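Local coordinates for protein putative acetamidase/formamidase (Yersinia enterocolitica subsp. palearctica serotype O:3, PDB 5UBU) that probably hydrolyses carbon-nitrogen bonds in linear amides such as acetamide or formamide, and in this crystal holds sodium ions in a two-metal site, at residues 118-123 with 231-236; 162-167 with 222-227. All coordinates share one frame; numbering follows the deposited sequence.

Contact 1 (118-123 with 231-236). With NA (sodium ion), chain G.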
loop_
_atom_site.group_PDB
_atom_site.type_symbol
_atom_site.label_atom_id
_atom_site.label_comp_id
_atom_site.label_asym_id
_atom_site.label_seq_id
_atom_site.Cartn_x
_atom_site.Cartn_y
_atom_site.Cartn_z
ATOM N N GLY B 118 -27.184 -21.220 -1.552
ATOM C CA GLY B 118 -26.194 -20.186 -1.302
ATOM C C GLY B 118 -25.828 -19.639 -2.671
ATOM O O GLY B 118 -26.151 -20.247 -3.672
ATOM N N ILE B 119 -25.141 -18.501 -2.716
ATOM C CA ILE B 119 -24.753 -17.876 -3.983
ATOM C C ILE B 119 -23.355 -17.291 -3.957
ATOM O O ILE B 119 -23.018 -16.541 -3.055
ATOM C CB ILE B 119 -25.696 -16.702 -4.321
ATOM C CG1 ILE B 119 -27.142 -17.202 -4.471
ATOM C CG2 ILE B 119 -25.296 -16.041 -5.639
ATOM C CD1 ILE B 119 -28.184 -16.087 -4.538
ATOM N N CYS B 120 -22.548 -17.638 -4.949
ATOM C CA CYS B 120 -21.218 -17.066 -5.100
ATOM C C CYS B 120 -21.287 -16.336 -6.431
ATOM O O CYS B 120 -21.868 -16.846 -7.395
ATOM C CB CYS B 120 -20.113 -18.115 -5.132
ATOM S SG CYS B 120 -18.468 -17.360 -5.348
ATOM N N ALA B 121 -20.705 -15.142 -6.491
ATOM C CA ALA B 121 -20.750 -14.350 -7.711
ATOM C C ALA B 121 -19.496 -13.547 -7.965
ATOM O O ALA B 121 -18.799 -13.145 -7.032
ATOM C CB ALA B 121 -21.951 -13.409 -7.660
HETATM N N MSE B 122 -19.233 -13.332 -9.250
HETATM C CA MSE B 122 -18.106 -12.545 -9.711
HETATM C C MSE B 122 -18.748 -11.306 -10.244
HETATM O O MSE B 122 -19.292 -11.293 -11.340
HETATM C CB MSE B 122 -17.314 -13.263 -10.783
HETATM C CG MSE B 122 -16.241 -14.154 -10.174
HETATM SE SE MSE B 122 -15.513 -15.315 -11.612
HETATM C CE MSE B 122 -14.474 -13.980 -12.590
ATOM N N ILE B 123 -18.724 -10.262 -9.430
ATOM C CA ILE B 123 -19.312 -8.979 -9.767
ATOM C C ILE B 123 -18.290 -8.138 -10.532
ATOM O O ILE B 123 -17.142 -8.025 -10.095
ATOM C CB ILE B 123 -19.749 -8.254 -8.485
ATOM C CG1 ILE B 123 -20.721 -9.156 -7.698
ATOM C CG2 ILE B 123 -20.364 -6.898 -8.824
ATOM C CD1 ILE B 123 -21.147 -8.624 -6.348
ATOM N N CYS B 231 -12.560 -13.764 -4.670
ATOM C CA CYS B 231 -13.348 -13.398 -5.873
ATOM C C CYS B 231 -14.336 -12.258 -5.624
ATOM O O CYS B 231 -14.967 -11.774 -6.570
ATOM C CB CYS B 231 -14.082 -14.592 -6.471
ATOM S SG CYS B 231 -15.598 -15.069 -5.630
ATOM N N GLY B 232 -14.471 -11.840 -4.358
ATOM C CA GLY B 232 -15.377 -10.757 -3.977
ATOM C C GLY B 232 -16.508 -11.238 -3.095
ATOM O O GLY B 232 -17.003 -10.481 -2.247
ATOM N N THR B 233 -16.925 -12.492 -3.292
ATOM C CA THR B 233 -18.013 -13.078 -2.506
ATOM C C THR B 233 -17.700 -14.490 -2.032
ATOM O O THR B 233 -16.929 -15.218 -2.645
ATOM C CB THR B 233 -19.335 -13.171 -3.323
ATOM O OG1 THR B 233 -19.220 -14.167 -4.346
ATOM C CG2 THR B 233 -19.700 -11.838 -3.955
ATOM N N ALA B 234 -18.335 -14.861 -0.932
ATOM C CA ALA B 234 -18.219 -16.187 -0.361
ATOM C C ALA B 234 -19.485 -16.891 -0.841
ATOM O O ALA B 234 -20.002 -16.547 -1.905
ATOM C CB ALA B 234 -18.188 -16.091 1.152
ATOM N N VAL B 235 -19.955 -17.899 -0.107
ATOM C CA VAL B 235 -21.216 -18.554 -0.458
ATOM C C VAL B 235 -22.242 -17.799 0.387
ATOM O O VAL B 235 -22.447 -18.105 1.552
ATOM C CB VAL B 235 -21.217 -20.078 -0.191
ATOM C CG1 VAL B 235 -22.616 -20.656 -0.373
ATOM C CG2 VAL B 235 -20.223 -20.773 -1.119
ATOM N N GLU B 236 -22.852 -16.789 -0.229
ATOM C CA GLU B 236 -23.833 -15.925 0.420
ATOM C C GLU B 236 -25.176 -16.634 0.579
ATOM O O GLU B 236 -25.692 -17.210 -0.394
ATOM C CB GLU B 236 -24.068 -14.689 -0.452
ATOM C CG GLU B 236 -22.818 -13.962 -0.936
ATOM C CD GLU B 236 -21.980 -13.378 0.176
ATOM O OE1 GLU B 236 -20.784 -13.101 -0.086
ATOM O OE2 GLU B 236 -22.499 -13.191 1.299
HETATM NA NA NA G . -20.821 -11.752 1.703
HETATM O O HOH W 1 -17.105 -10.152 -7.314
#
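The contact joins an edge of the four-stranded antiparallel sheet to the loop between the metal ligands H222 and E236: I119 on strand 117-122 pairs with E236, where that loop runs into strand 236-237. This is one antiparallel hydrogen-bonded bridge, made by I119 N to E236 O (2.7 Å) and E236 N to I119 O (2.8 Å). G118 CA leans on the same E236 carbonyl, and CG1 of V235 covers G118.

Beyond the bridge a side chain takes over from backbone pairing. T233 OG1 accepts from A121 N at 2.8 Å along an almost straight line, 174° at the hydrogen. With chi1 at 70°, the hydroxyl sits between T233's own N and carbonyl carbon and faces the strand. Next to it C120 and C231 bring their sulfurs to 3.7 Å (SG to SG), van der Waals packing and not a disulfide. At the far end a water accepts from I123 N and probably donates to C231 O, linking the two segments.

E236, the strand's bridge partner, is also a metal ligand. It bends at chi2 (-63°) and grips sodium with both carboxylate oxygens, OE1 and OE2 each 2.2 Å from the ion; D220 and H222 bind the same ion. OE1 is also met by A234 N at 3.1 Å, from above the carboxylate plane, which helps to fix the group's rotation. On the subunit interface, T233 O receives a hydrogen bond from S304 of the second subunit, whose Q305 packs on C120 and V235.

Contact 2 (162-167 with 222-227). With NA (sodium ion), chain G.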
loop_
_atom_site.group_PDB
_atom_site.type_symbol
_atom_site.label_atom_id
_atom_site.label_comp_id
_atom_site.label_asym_id
_atom_site.label_seq_id
_atom_site.Cartn_x
_atom_site.Cartn_y
_atom_site.Cartn_z
ATOM N N HIS B 162 -16.234 -31.074 -6.016
ATOM C CA HIS B 162 -16.021 -30.530 -4.662
ATOM C C HIS B 162 -17.268 -30.342 -3.814
ATOM O O HIS B 162 -18.210 -29.666 -4.218
ATOM C CB HIS B 162 -15.291 -29.185 -4.734
ATOM C CG HIS B 162 -13.969 -29.258 -5.423
ATOM N ND1 HIS B 162 -13.782 -28.834 -6.722
ATOM C CD2 HIS B 162 -12.778 -29.748 -5.010
ATOM C CE1 HIS B 162 -12.524 -29.032 -7.068
ATOM N NE2 HIS B 162 -11.894 -29.591 -6.049
ATOM N N THR B 163 -17.246 -30.967 -2.636
ATOM C CA THR B 163 -18.313 -30.856 -1.652
ATOM C C THR B 163 -17.581 -30.276 -0.459
ATOM O O THR B 163 -16.692 -30.918 0.095
ATOM C CB THR B 163 -18.950 -32.216 -1.321
ATOM O OG1 THR B 163 -19.557 -32.747 -2.501
ATOM C CG2 THR B 163 -20.034 -32.052 -0.256
ATOM N N LEU B 164 -17.923 -29.047 -0.094
ATOM C CA LEU B 164 -17.252 -28.357 1.007
ATOM C C LEU B 164 -18.008 -28.493 2.324
ATOM O O LEU B 164 -19.244 -28.594 2.321
ATOM C CB LEU B 164 -17.124 -26.875 0.678
ATOM C CG LEU B 164 -16.538 -26.538 -0.685
ATOM C CD1 LEU B 164 -16.530 -25.025 -0.865
ATOM C CD2 LEU B 164 -15.147 -27.160 -0.825
ATOM N N PRO B 165 -17.277 -28.509 3.458
ATOM C CA PRO B 165 -17.987 -28.578 4.732
ATOM C C PRO B 165 -18.724 -27.271 5.015
ATOM O O PRO B 165 -18.310 -26.205 4.563
ATOM C CB PRO B 165 -16.868 -28.784 5.763
ATOM C CG PRO B 165 -15.703 -29.281 4.990
ATOM C CD PRO B 165 -15.823 -28.658 3.632
ATOM N N TYR B 166 -19.811 -27.370 5.762
ATOM C CA TYR B 166 -20.610 -26.215 6.143
ATOM C C TYR B 166 -19.975 -25.567 7.373
ATOM O O TYR B 166 -20.079 -26.084 8.481
ATOM C CB TYR B 166 -22.059 -26.660 6.410
ATOM C CG TYR B 166 -22.996 -25.581 6.898
ATOM C CD1 TYR B 166 -23.469 -24.593 6.032
ATOM C CD2 TYR B 166 -23.463 -25.580 8.217
ATOM C CE1 TYR B 166 -24.341 -23.605 6.479
ATOM C CE2 TYR B 166 -24.333 -24.602 8.666
ATOM C CZ TYR B 166 -24.765 -23.618 7.797
ATOM O OH TYR B 166 -25.620 -22.645 8.242
ATOM N N LYS B 167 -19.264 -24.459 7.147
ATOM C CA LYS B 167 -18.608 -23.689 8.209
ATOM C C LYS B 167 -19.174 -22.277 8.137
ATOM O O LYS B 167 -18.530 -21.371 7.616
ATOM C CB LYS B 167 -17.093 -23.660 7.992
ATOM C CG LYS B 167 -16.401 -25.016 8.073
ATOM C CD LYS B 167 -16.332 -25.584 9.491
ATOM C CE LYS B 167 -15.349 -24.795 10.350
ATOM N NZ LYS B 167 -13.964 -24.815 9.766
ATOM N N HIS B 222 -22.428 -16.322 5.694
ATOM C CA HIS B 222 -21.665 -17.098 4.711
ATOM C C HIS B 222 -21.684 -18.562 5.099
ATOM O O HIS B 222 -21.495 -18.887 6.260
ATOM C CB HIS B 222 -20.192 -16.689 4.625
ATOM C CG HIS B 222 -19.957 -15.297 4.156
ATOM N ND1 HIS B 222 -18.902 -14.539 4.603
ATOM C CD2 HIS B 222 -20.662 -14.505 3.315
ATOM C CE1 HIS B 222 -18.936 -13.356 4.015
ATOM N NE2 HIS B 222 -20.000 -13.305 3.237
ATOM N N ALA B 223 -21.905 -19.443 4.127
ATOM C CA ALA B 223 -21.911 -20.889 4.385
ATOM C C ALA B 223 -20.481 -21.402 4.528
ATOM O O ALA B 223 -20.251 -22.458 5.101
ATOM C CB ALA B 223 -22.630 -21.630 3.269
ATOM N N CYS B 224 -19.540 -20.639 3.979
ATOM C CA CYS B 224 -18.112 -20.947 4.026
ATOM C C CYS B 224 -17.380 -19.756 3.434
ATOM O O CYS B 224 -18.013 -18.919 2.802
ATOM C CB CYS B 224 -17.808 -22.212 3.215
ATOM S SG CYS B 224 -18.469 -22.175 1.527
ATOM N N GLN B 225 -16.066 -19.664 3.647
ATOM C CA GLN B 225 -15.264 -18.571 3.076
ATOM C C GLN B 225 -13.773 -18.829 3.181
ATOM O O GLN B 225 -13.283 -19.288 4.216
ATOM C CB GLN B 225 -15.553 -17.223 3.752
ATOM C CG GLN B 225 -14.761 -16.044 3.176
ATOM C CD GLN B 225 -14.873 -14.790 3.998
ATOM O OE1 GLN B 225 -15.966 -14.341 4.329
ATOM N NE2 GLN B 225 -13.736 -14.202 4.310
ATOM N N GLY B 226 -13.057 -18.476 2.112
ATOM C CA GLY B 226 -11.616 -18.611 2.084
ATOM C C GLY B 226 -10.960 -17.364 2.672
ATOM O O GLY B 226 -11.601 -16.311 2.825
ATOM N N ASP B 227 -9.682 -17.486 3.023
ATOM C CA ASP B 227 -8.936 -16.370 3.577
ATOM C C ASP B 227 -8.768 -15.344 2.463
ATOM O O ASP B 227 -8.176 -15.635 1.423
ATOM C CB ASP B 227 -7.571 -16.829 4.105
ATOM C CG ASP B 227 -7.680 -17.814 5.267
ATOM O OD1 ASP B 227 -8.796 -18.016 5.806
ATOM O OD2 ASP B 227 -6.634 -18.383 5.657
HETATM NA NA NA G . -20.821 -11.752 1.703
#
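The Y166 ring touches A223 along one side, its CD1 and CE1 both 4.1 Å from A223 CB, while A223 O approaches the ring obliquely. F237 packs against both residues, and the phenol OH is hydrogen-bonded to M109 O. The other flat group, the H222 imidazole, leads away from 162-167 and carries sodium on NE2 at 2.3 Å. The ion is nearly equidistant from CD2 (3.2 Å) and CE1 (3.4 Å) of H222, so it sits close to the bisector of the CD2-NE2-CE1 angle. H169 meets this ring with its plane turned by about 75°.

Here the short edge strand 164-165 of the antiparallel sheet, with the residues following it, runs past the loop leaving strand 214-222. K167 N donates to A223 O at 3.0 Å, a weak bond with 130° at the hydrogen. L164 reaches C224 from the strand, CD1 to SG 4.2 Å; chi1 of C224, 52°, tucks the sulfur over its own backbone, on the side L164 approaches. The second subunit adjoins this pair, its C306 on L164 and its Q305 on C224.

Overall arrangement
Coming from the N terminus, the chain lays down strand 117-122, passes through 145-151 and 155-157, and ends this small antiparallel sheet at 164-165. It goes on through the two mixed sheets, with 169-175 and 214-222 in the same one, and residues 222-227 then return to 162-167, closing contact 2. A few residues on, 231-236 reach back to 118-123 and close contact 1, so the loop of contact 2 lies wholly inside that of contact 1. The segment between strands 214-222 and 236-237 thereby touches both edge strands of the small sheet. Within it, V235 O and A223 N, 3.0 Å apart, probably hydrogen-bond. H222 and E236 meet at one sodium, and both contacts adjoin the second subunit.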